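Local coordinates for protein putative TIM-barrel metal-dependent hydrolase (Mycobacterium avium subsp. paratuberculosis S397, PDB 4DZI) that probably catalyses metal-dependent hydrolysis as a TIM-barrel amidohydrolase, holding two cadmium ions in a bimetal binding site, at residues Q101-D104 with A105-V109; E137-M140 with A141-A145; L148-D151 with E152-F156; V178-V181 with D182-L185. All coordinates share one frame; numbering follows the deposited sequence.

Contact 1. Residues Q101-D104 with A105-V109; sequences QNRD and ARIAV
Asn102 caps the first turn of helix 103-113 in a local, largely surface contact, its side chain reaching forward to the backbone of Ala105. Asn102 OD1 accepts from Ala105 N at 2.9 Å; the N-H approaches in the carbonyl plane on a lone pair, and the bond is close to straight at 164°. Placing CG anti to the backbone nitrogen (chi1 -177°) swings the amide beside the carbonyl carbon and brings OD1 over the helix start, where the methyl CB of Ala105 also lies 3.7 Å from OD1. This is a classical N-cap: a side-chain acceptor serves an amide that has no carbonyl one turn earlier in the helix. Regular helical bonding then takes over, with Arg106 N on Asn102 O and Ile107 N on Arg103 O, both 2.9 Å. Along the helix flank the extended chain of Arg103 runs obliquely past Ile107, so that NH1 comes 3.7 Å from Ile107 CG1, while the guanidinium pairs with Asp160 and donates to Trp154 O. Arg106 turns its end away from this turn, bent at chi2 (52°), and donates through NH2 to the main-chain oxygen of His15, a cadmium ligand, and to Asn14 OD1.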
loop_
_atom_site.group_PDB
_atom_site.type_symbol
_atom_site.label_atom_id
_atom_site.label_comp_id
_atom_site.label_asym_id
_atom_site.label_seq_id
_atom_site.Cartn_x
_atom_site.Cartn_y
_atom_site.Cartn_z
ATOM N N GLN C 101 14.889 -8.696 -30.871
ATOM C CA GLN C 101 16.208 -8.177 -30.629
ATOM C C GLN C 101 16.812 -7.418 -31.809
ATOM O O GLN C 101 17.896 -6.843 -31.681
ATOM C CB GLN C 101 17.167 -9.307 -30.218
ATOM C CG GLN C 101 16.632 -10.157 -29.064
ATOM C CD GLN C 101 17.718 -11.078 -28.528
ATOM O OE1 GLN C 101 18.226 -11.918 -29.275
ATOM N NE2 GLN C 101 18.078 -10.936 -27.252
ATOM N N ASN C 102 16.104 -7.392 -32.923
ATOM C CA ASN C 102 16.617 -6.749 -34.155
ATOM C C ASN C 102 15.662 -5.686 -34.686
ATOM O O ASN C 102 14.485 -5.989 -34.958
ATOM C CB ASN C 102 16.773 -7.819 -35.242
ATOM C CG ASN C 102 17.371 -7.272 -36.537
ATOM O OD1 ASN C 102 16.656 -6.887 -37.467
ATOM N ND2 ASN C 102 18.690 -7.256 -36.606
ATOM N N ARG C 103 16.169 -4.464 -34.868
ATOM C CA ARG C 103 15.308 -3.335 -35.171
ATOM C C ARG C 103 14.643 -3.505 -36.544
ATOM O O ARG C 103 13.438 -3.323 -36.680
ATOM C CB ARG C 103 16.096 -2.023 -35.110
ATOM C CG ARG C 103 15.208 -0.771 -35.084
ATOM C CD ARG C 103 16.034 0.479 -35.307
ATOM N NE ARG C 103 15.244 1.688 -35.043
ATOM C CZ ARG C 103 14.422 2.249 -35.935
ATOM N NH1 ARG C 103 14.299 1.709 -37.144
ATOM N NH2 ARG C 103 13.722 3.330 -35.608
ATOM N N ASP C 104 15.416 -3.925 -37.557
ATOM C CA ASP C 104 14.779 -4.087 -38.858
ATOM C C ASP C 104 13.662 -5.114 -38.833
ATOM O O ASP C 104 12.610 -4.898 -39.416
ATOM C CB ASP C 104 15.797 -4.536 -39.926
ATOM C CG ASP C 104 16.811 -3.480 -40.261
ATOM O OD1 ASP C 104 16.624 -2.303 -39.888
ATOM O OD2 ASP C 104 17.811 -3.843 -40.922
ATOM N N ALA C 105 13.898 -6.254 -38.185
ATOM C CA ALA C 105 12.849 -7.253 -38.083
ATOM C C ALA C 105 11.638 -6.699 -37.326
ATOM O O ALA C 105 10.486 -7.028 -37.659
ATOM C CB ALA C 105 13.357 -8.525 -37.404
ATOM N N ARG C 106 11.909 -5.901 -36.291
ATOM C CA ARG C 106 10.815 -5.318 -35.485
ATOM C C ARG C 106 9.934 -4.362 -36.289
ATOM O O ARG C 106 8.697 -4.420 -36.182
ATOM C CB ARG C 106 11.363 -4.612 -34.233
ATOM C CG ARG C 106 10.257 -4.179 -33.260
ATOM C CD ARG C 106 9.335 -5.339 -32.919
ATOM N NE ARG C 106 8.541 -5.010 -31.725
ATOM C CZ ARG C 106 8.926 -5.293 -30.487
ATOM N NH1 ARG C 106 10.078 -5.913 -30.282
ATOM N NH2 ARG C 106 8.167 -4.929 -29.447
ATOM N N ILE C 107 10.566 -3.529 -37.121
ATOM C CA ILE C 107 9.823 -2.577 -37.947
ATOM C C ILE C 107 8.877 -3.317 -38.891
ATOM O O ILE C 107 7.741 -2.922 -39.098
ATOM C CB ILE C 107 10.767 -1.679 -38.787
ATOM C CG1 ILE C 107 11.614 -0.802 -37.872
ATOM C CG2 ILE C 107 9.968 -0.826 -39.774
ATOM C CD1 ILE C 107 10.778 0.070 -36.977
ATOM N N ALA C 108 9.356 -4.409 -39.479
ATOM C CA ALA C 108 8.508 -5.193 -40.362
ATOM C C ALA C 108 7.308 -5.817 -39.645
ATOM O O ALA C 108 6.232 -5.888 -40.203
ATOM C CB ALA C 108 9.339 -6.279 -41.036
ATOM N N VAL C 109 7.508 -6.272 -38.413
ATOM C CA VAL C 109 6.390 -6.759 -37.600
ATOM C C VAL C 109 5.442 -5.615 -37.212
ATOM O O VAL C 109 4.237 -5.811 -37.218
ATOM C CB VAL C 109 6.926 -7.522 -36.350
ATOM C CG1 VAL C 109 5.838 -7.771 -35.312
ATOM C CG2 VAL C 109 7.490 -8.860 -36.811
#

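Contact 2. Residues E137-M140 with A141-A145; sequences EATM and ASVHA
Ser142 bonds back to Ala138 twice, through its hydroxyl and through its amide, near the N-terminal end of helix 136-153. The side-chain bond is the shorter of the two: Ser142 OG donates a hydrogen bond to Ala138 O at 2.7 Å. Chi1 of -64° sets OG beside the backbone nitrogen and anti to the carbonyl carbon, which points the hydroxyl back toward the preceding turn. Ser142 N donates to the same oxygen, Ala138 O, at 2.9 Å and somewhat bent, 140°, and the two donors come in from opposite faces of the carbonyl plane. A buried hydroxyl is thereby satisfied by the helix that carries it.

The remaining backbone bonds are regular: Ala141 N to Glu137 O, Val143 N to Thr139 O at 2.9 Å, and His144 N to Met140 O. Thr139 O also receives a weak second bond from Ser142 N.

Side-chain packing is lighter. Val143 CG2 lies 3.3 Å from Thr139 O and 4.4 Å from Thr139 CG2, a loose touch along one flank. Met140, bent at chi2 and chi3, carries its thioether away from the segment 141-145 to pack on Arg176 and Ala177 of helix 174-186. The imidazole of His144 also leads outward, to Glu180, and the ring stands edge-to-face to Phe183. The serine bond to the carbonyl four residues earlier is a familiar feature of alpha-helices, here on a helix of the amidohydrolase domain that packs against its neighbour 174-186.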
loop_
_atom_site.group_PDB
_atom_site.type_symbol
_atom_site.label_atom_id
_atom_site.label_comp_id
_atom_site.label_asym_id
_atom_site.label_seq_id
_atom_site.Cartn_x
_atom_site.Cartn_y
_atom_site.Cartn_z
ATOM N N GLU C 137 27.982 4.594 -7.661
ATOM C CA GLU C 137 28.852 4.730 -8.842
ATOM C C GLU C 137 28.586 3.628 -9.870
ATOM O O GLU C 137 28.588 3.895 -11.073
ATOM C CB GLU C 137 30.337 4.712 -8.440
ATOM C CG GLU C 137 30.770 5.965 -7.702
ATOM C CD GLU C 137 32.254 5.978 -7.372
ATOM O OE1 GLU C 137 32.831 4.902 -7.093
ATOM O OE2 GLU C 137 32.844 7.078 -7.383
ATOM N N ALA C 138 28.397 2.385 -9.421
ATOM C CA ALA C 138 28.123 1.287 -10.365
ATOM C C ALA C 138 26.751 1.501 -11.031
ATOM O O ALA C 138 26.561 1.159 -12.192
ATOM C CB ALA C 138 28.166 -0.074 -9.665
ATOM N N THR C 139 25.796 2.035 -10.271
ATOM C CA THR C 139 24.472 2.382 -10.831
ATOM C C THR C 139 24.603 3.336 -12.011
ATOM O O THR C 139 24.099 3.057 -13.103
ATOM C CB THR C 139 23.544 3.037 -9.776
ATOM O OG1 THR C 139 23.171 2.059 -8.802
ATOM C CG2 THR C 139 22.260 3.559 -10.428
ATOM N N MET C 140 25.295 4.449 -11.794
ATOM C CA MET C 140 25.403 5.470 -12.837
ATOM C C MET C 140 26.178 4.961 -14.042
ATOM O O MET C 140 25.797 5.246 -15.191
ATOM C CB MET C 140 26.059 6.763 -12.288
ATOM C CG MET C 140 25.345 7.381 -11.099
ATOM S SD MET C 140 23.567 7.667 -11.279
ATOM C CE MET C 140 23.529 9.129 -12.288
ATOM N N ALA C 141 27.259 4.221 -13.814
ATOM C CA ALA C 141 28.032 3.703 -14.939
ATOM C C ALA C 141 27.244 2.656 -15.702
ATOM O O ALA C 141 27.396 2.518 -16.935
ATOM C CB ALA C 141 29.349 3.116 -14.457
ATOM N N SER C 142 26.424 1.887 -14.985
ATOM C CA SER C 142 25.718 0.799 -15.626
ATOM C C SER C 142 24.544 1.349 -16.433
ATOM O O SER C 142 24.227 0.826 -17.492
ATOM C CB SER C 142 25.183 -0.253 -14.614
ATOM O OG SER C 142 26.256 -0.916 -13.919
ATOM N N VAL C 143 23.890 2.404 -15.919
ATOM C CA VAL C 143 22.806 3.023 -16.650
ATOM C C VAL C 143 23.406 3.648 -17.926
ATOM O O VAL C 143 22.845 3.515 -19.019
ATOM C CB VAL C 143 22.078 4.070 -15.778
ATOM C CG1 VAL C 143 21.233 5.010 -16.615
ATOM C CG2 VAL C 143 21.222 3.367 -14.715
ATOM N N HIS C 144 24.577 4.277 -17.822
ATOM C CA HIS C 144 25.159 4.856 -19.034
ATOM C C HIS C 144 25.504 3.785 -20.060
ATOM O O HIS C 144 25.197 3.934 -21.264
ATOM C CB HIS C 144 26.366 5.767 -18.708
ATOM C CG HIS C 144 26.869 6.507 -19.901
ATOM N ND1 HIS C 144 26.078 7.356 -20.605
ATOM C CD2 HIS C 144 28.102 6.477 -20.548
ATOM C CE1 HIS C 144 26.788 7.860 -21.642
ATOM N NE2 HIS C 144 28.024 7.325 -21.599
ATOM N N ALA C 145 26.106 2.679 -19.610
ATOM C CA ALA C 145 26.471 1.563 -20.508
ATOM C C ALA C 145 25.235 1.046 -21.238
ATOM O O ALA C 145 25.229 0.849 -22.463
ATOM C CB ALA C 145 27.081 0.425 -19.705
#

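Contact 3. Residues L148-D151 with E152-F156; sequences LWLD and EDWGF
Leu150 lies between two aromatic side chains, its CD1 reaching Trp154 CB at 4.0 Å and its CD2 meeting the edge of the Phe156 ring at CE1, 3.9 Å away. Chi1 of 179° puts CG anti to the backbone nitrogen and beside the carbonyl carbon, from where the two methyls diverge to the two rings. The Trp149 and Trp154 side chains extend in a common direction, but their ring planes are 73° apart; Trp149 CH2 comes to the edge of Trp154, 3.8 Å from CD1. Tyr16 stacks on Trp154 and stands edge-to-face to Trp149, tying this cluster to the loop after strand 9-15.

Near the C-terminal end of helix 136-153, Gly155, with positive phi, leads the chain away toward strand 163-165. Leu150 O takes two donors here, Trp154 N and Gly155 N, each at 2.9 Å. Asp151 holds the departing chain: OD1 accepts from Phe156 N at 3.0 Å on its anti side, nearly straight. CB of Asp151 sits over one face of the Phe156 ring, a CH-pi contact 3.8 Å from the centroid, with the carboxylate stacked only 14° from parallel. OD2 is paired with Arg187. Farther out, Trp149 NE1 gives a weak, bent bond to Asp153 OD2, while Asp153 OD1 and Glu152 OE1 both meet Arg25 in salt bridges, and Glu152 OE1 is also bonded to His26 NE2.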
loop_
_atom_site.group_PDB
_atom_site.type_symbol
_atom_site.label_atom_id
_atom_site.label_comp_id
_atom_site.label_asym_id
_atom_site.label_seq_id
_atom_site.Cartn_x
_atom_site.Cartn_y
_atom_site.Cartn_z
ATOM N N LEU C 148 23.991 3.487 -23.896
ATOM C CA LEU C 148 24.840 3.388 -25.097
ATOM C C LEU C 148 24.436 2.160 -25.913
ATOM O O LEU C 148 24.294 2.233 -27.132
ATOM C CB LEU C 148 26.325 3.307 -24.702
ATOM C CG LEU C 148 26.984 4.591 -24.151
ATOM C CD1 LEU C 148 28.365 4.340 -23.557
ATOM C CD2 LEU C 148 27.073 5.614 -25.272
ATOM N N TRP C 149 24.268 1.011 -25.240
ATOM C CA TRP C 149 23.817 -0.178 -25.909
ATOM C C TRP C 149 22.477 0.049 -26.600
ATOM O O TRP C 149 22.232 -0.392 -27.727
ATOM C CB TRP C 149 23.722 -1.374 -24.918
ATOM C CG TRP C 149 22.877 -2.425 -25.577
ATOM C CD1 TRP C 149 23.272 -3.308 -26.574
ATOM C CD2 TRP C 149 21.417 -2.597 -25.458
ATOM N NE1 TRP C 149 22.220 -4.027 -27.027
ATOM C CE2 TRP C 149 21.060 -3.658 -26.362
ATOM C CE3 TRP C 149 20.413 -2.012 -24.652
ATOM C CZ2 TRP C 149 19.750 -4.099 -26.512
ATOM C CZ3 TRP C 149 19.090 -2.481 -24.797
ATOM C CH2 TRP C 149 18.767 -3.501 -25.722
ATOM N N LEU C 150 21.576 0.745 -25.899
ATOM C CA LEU C 150 20.203 0.916 -26.405
ATOM C C LEU C 150 20.199 1.772 -27.672
ATOM O O LEU C 150 19.501 1.467 -28.643
ATOM C CB LEU C 150 19.340 1.583 -25.336
ATOM C CG LEU C 150 17.884 1.850 -25.706
ATOM C CD1 LEU C 150 17.071 0.583 -25.946
ATOM C CD2 LEU C 150 17.276 2.667 -24.545
ATOM N N ASP C 151 20.998 2.820 -27.649
ATOM C CA ASP C 151 21.040 3.737 -28.795
ATOM C C ASP C 151 21.700 3.025 -29.979
ATOM O O ASP C 151 21.401 3.298 -31.139
ATOM C CB ASP C 151 21.828 4.986 -28.426
ATOM C CG ASP C 151 21.578 6.168 -29.413
ATOM O OD1 ASP C 151 20.487 6.248 -30.020
ATOM O OD2 ASP C 151 22.473 7.026 -29.525
ATOM N N GLU C 152 22.630 2.131 -29.672
ATOM C CA GLU C 152 23.241 1.305 -30.729
ATOM C C GLU C 152 22.311 0.283 -31.388
ATOM O O GLU C 152 22.193 0.248 -32.637
ATOM C CB GLU C 152 24.487 0.631 -30.168
ATOM C CG GLU C 152 25.175 -0.355 -31.105
ATOM C CD GLU C 152 26.539 -0.733 -30.560
ATOM O OE1 GLU C 152 26.599 -1.161 -29.400
ATOM O OE2 GLU C 152 27.557 -0.574 -31.258
ATOM N N ASP C 153 21.628 -0.553 -30.590
ATOM C CA ASP C 153 20.786 -1.605 -31.173
ATOM C C ASP C 153 19.392 -1.123 -31.627
ATOM O O ASP C 153 18.827 -1.660 -32.609
ATOM C CB ASP C 153 20.619 -2.814 -30.232
ATOM C CG ASP C 153 21.829 -3.744 -30.224
ATOM O OD1 ASP C 153 22.921 -3.350 -30.706
ATOM O OD2 ASP C 153 21.703 -4.855 -29.706
ATOM N N TRP C 154 18.834 -0.140 -30.908
ATOM C CA TRP C 154 17.455 0.325 -31.118
ATOM C C TRP C 154 17.381 1.766 -31.580
ATOM O O TRP C 154 16.611 2.056 -32.509
ATOM C CB TRP C 154 16.586 0.081 -29.856
ATOM C CG TRP C 154 16.334 -1.401 -29.692
ATOM C CD1 TRP C 154 17.002 -2.289 -28.845
ATOM C CD2 TRP C 154 15.386 -2.223 -30.440
ATOM N NE1 TRP C 154 16.538 -3.569 -29.033
ATOM C CE2 TRP C 154 15.563 -3.591 -29.967
ATOM C CE3 TRP C 154 14.429 -1.969 -31.452
ATOM C CZ2 TRP C 154 14.821 -4.637 -30.478
ATOM C CZ3 TRP C 154 13.682 -3.023 -31.941
ATOM C CH2 TRP C 154 13.876 -4.336 -31.484
ATOM N N GLY C 155 18.186 2.640 -30.990
ATOM C CA GLY C 155 18.184 4.061 -31.307
ATOM C C GLY C 155 17.096 4.780 -30.515
ATOM O O GLY C 155 15.929 4.382 -30.572
ATOM N N PHE C 156 17.496 5.805 -29.779
ATOM C CA PHE C 156 16.518 6.561 -29.014
ATOM C C PHE C 156 15.378 7.073 -29.907
ATOM O O PHE C 156 14.185 7.003 -29.531
ATOM C CB PHE C 156 17.159 7.712 -28.244
ATOM C CG PHE C 156 18.276 7.310 -27.323
ATOM C CD1 PHE C 156 18.309 6.055 -26.731
ATOM C CD2 PHE C 156 19.276 8.226 -27.007
ATOM C CE1 PHE C 156 19.341 5.716 -25.855
ATOM C CE2 PHE C 156 20.308 7.893 -26.123
ATOM C CZ PHE C 156 20.345 6.632 -25.555
#

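Contact 4. Residues V178-V181 with D182-L185; sequences VEEV and DFVL
Val181 and Leu185 project together from one flank of helix 174-186. Val181 CG1 and Leu185 CD1 are 3.5 Å apart, tighter than usual for two carbons. Chi1 of 166° holds CG1 of the valine anti to the backbone nitrogen and hence on the side of the following turn, while Leu185 CG leans back over Val181 O at 3.3 Å.

One turn earlier the same flank continues with Val178 and Asp182, again roughly parallel: Val178 CG1 is 3.9 Å from Asp182 OD2. The carboxylate of Asp182 is directed by a salt bridge from OD1 to Arg219 of helix 214-223, the helix on which Val178 also packs. These i to i+4 pairs form a ridge where two neighbouring helices of the TIM-barrel-type amidohydrolase fold meet. Beneath them the backbone is well-formed alpha-helix, with Asp182 N on Val178 O and Leu185 N on Val181 O, both 2.9 Å.

Another flank is built from Glu180 and Phe183. They too run alongside each other, but the carboxylate is turned 65° against the ring, and OE2 approaches Phe183 CD1 obliquely at 3.7 Å. Bending at chi2 (71°) brings the acid round to this place. Its OE2 accepts from both His144 ND1 and Asn147 ND2 of helix 136-153, two bonds that hold OE2 in place in a buried setting. Val184, nearby, places CG1 4.2 Å from Glu180 OE2; the same CG1 also packs on Phe156, and the side chain touches Pro167.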
loop_
_atom_site.group_PDB
_atom_site.type_symbol
_atom_site.label_atom_id
_atom_site.label_comp_id
_atom_site.label_asym_id
_atom_site.label_seq_id
_atom_site.Cartn_x
_atom_site.Cartn_y
_atom_site.Cartn_z
ATOM N N VAL C 178 22.256 14.695 -14.321
ATOM C CA VAL C 178 22.121 15.813 -15.253
ATOM C C VAL C 178 23.016 15.559 -16.472
ATOM O O VAL C 178 22.597 15.791 -17.614
ATOM C CB VAL C 178 22.434 17.196 -14.609
ATOM C CG1 VAL C 178 22.509 18.258 -15.699
ATOM C CG2 VAL C 178 21.390 17.605 -13.576
ATOM N N GLU C 179 24.214 15.026 -16.254
ATOM C CA GLU C 179 25.040 14.600 -17.395
ATOM C C GLU C 179 24.391 13.511 -18.236
ATOM O O GLU C 179 24.495 13.527 -19.439
ATOM C CB GLU C 179 26.417 14.109 -16.952
ATOM C CG GLU C 179 27.260 15.204 -16.327
ATOM C CD GLU C 179 28.583 14.675 -15.821
ATOM O OE1 GLU C 179 29.100 13.710 -16.429
ATOM O OE2 GLU C 179 29.092 15.218 -14.817
ATOM N N GLU C 180 23.773 12.518 -17.593
ATOM C CA GLU C 180 23.102 11.491 -18.369
ATOM C C GLU C 180 21.952 12.083 -19.181
ATOM O O GLU C 180 21.734 11.700 -20.322
ATOM C CB GLU C 180 22.565 10.362 -17.459
ATOM C CG GLU C 180 22.209 9.124 -18.280
ATOM C CD GLU C 180 23.452 8.416 -18.814
ATOM O OE1 GLU C 180 24.495 8.401 -18.098
ATOM O OE2 GLU C 180 23.392 7.860 -19.931
ATOM N N VAL C 181 21.185 12.987 -18.580
ATOM C CA VAL C 181 20.047 13.538 -19.269
ATOM C C VAL C 181 20.547 14.362 -20.474
ATOM O O VAL C 181 20.054 14.228 -21.582
ATOM C CB VAL C 181 19.199 14.455 -18.381
ATOM C CG1 VAL C 181 18.234 15.246 -19.248
ATOM C CG2 VAL C 181 18.446 13.665 -17.320
ATOM N N ASP C 182 21.547 15.204 -20.250
ATOM C CA ASP C 182 22.126 15.956 -21.368
ATOM C C ASP C 182 22.591 15.036 -22.496
ATOM O O ASP C 182 22.356 15.330 -23.671
ATOM C CB ASP C 182 23.287 16.847 -20.887
ATOM C CG ASP C 182 22.804 18.048 -20.096
ATOM O OD1 ASP C 182 21.582 18.338 -20.149
ATOM O OD2 ASP C 182 23.641 18.706 -19.424
ATOM N N PHE C 183 23.252 13.936 -22.148
ATOM C CA PHE C 183 23.747 13.003 -23.147
ATOM C C PHE C 183 22.596 12.383 -23.957
ATOM O O PHE C 183 22.658 12.345 -25.176
ATOM C CB PHE C 183 24.600 11.899 -22.504
ATOM C CG PHE C 183 24.730 10.668 -23.361
ATOM C CD1 PHE C 183 23.883 9.581 -23.168
ATOM C CD2 PHE C 183 25.691 10.596 -24.352
ATOM C CE1 PHE C 183 23.985 8.450 -23.962
ATOM C CE2 PHE C 183 25.808 9.465 -25.144
ATOM C CZ PHE C 183 24.954 8.393 -24.953
ATOM N N VAL C 184 21.555 11.879 -23.288
ATOM C CA VAL C 184 20.443 11.242 -24.032
ATOM C C VAL C 184 19.592 12.235 -24.829
ATOM O O VAL C 184 19.177 11.933 -25.940
ATOM C CB VAL C 184 19.554 10.288 -23.153
ATOM C CG1 VAL C 184 20.423 9.198 -22.504
ATOM C CG2 VAL C 184 18.754 11.071 -22.112
ATOM N N LEU C 185 19.377 13.428 -24.277
ATOM C CA LEU C 185 18.692 14.504 -25.000
ATOM C C LEU C 185 19.486 14.891 -26.245
ATOM O O LEU C 185 18.917 15.077 -27.326
ATOM C CB LEU C 185 18.497 15.715 -24.092
ATOM C CG LEU C 185 17.453 15.589 -22.985
ATOM C CD1 LEU C 185 17.364 16.882 -22.193
ATOM C CD2 LEU C 185 16.094 15.263 -23.589
#

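How the contacts relate
The four contacts follow one another along the chain: contact 1 at the start of helix 103-113, contacts 2 and 3 on helix 136-153, contact 4 on helix 174-186. Contacts 2 and 3 have centres about 15 Å apart, the latter at the C-terminal end of their shared helix. Contact 4 lies alongside both, about 13 and 14 Å away between centres, joined to contact 2 through His144 and to contact 3 through Leu148 on Phe183 and Phe156 on Val184. Contact 1 reaches contact 3 through Trp154 but stays about 14 Å, nearest atoms, from contacts 2 and 4. Contact 3 thus links the helix pair to the helix start nearer the cadmium site.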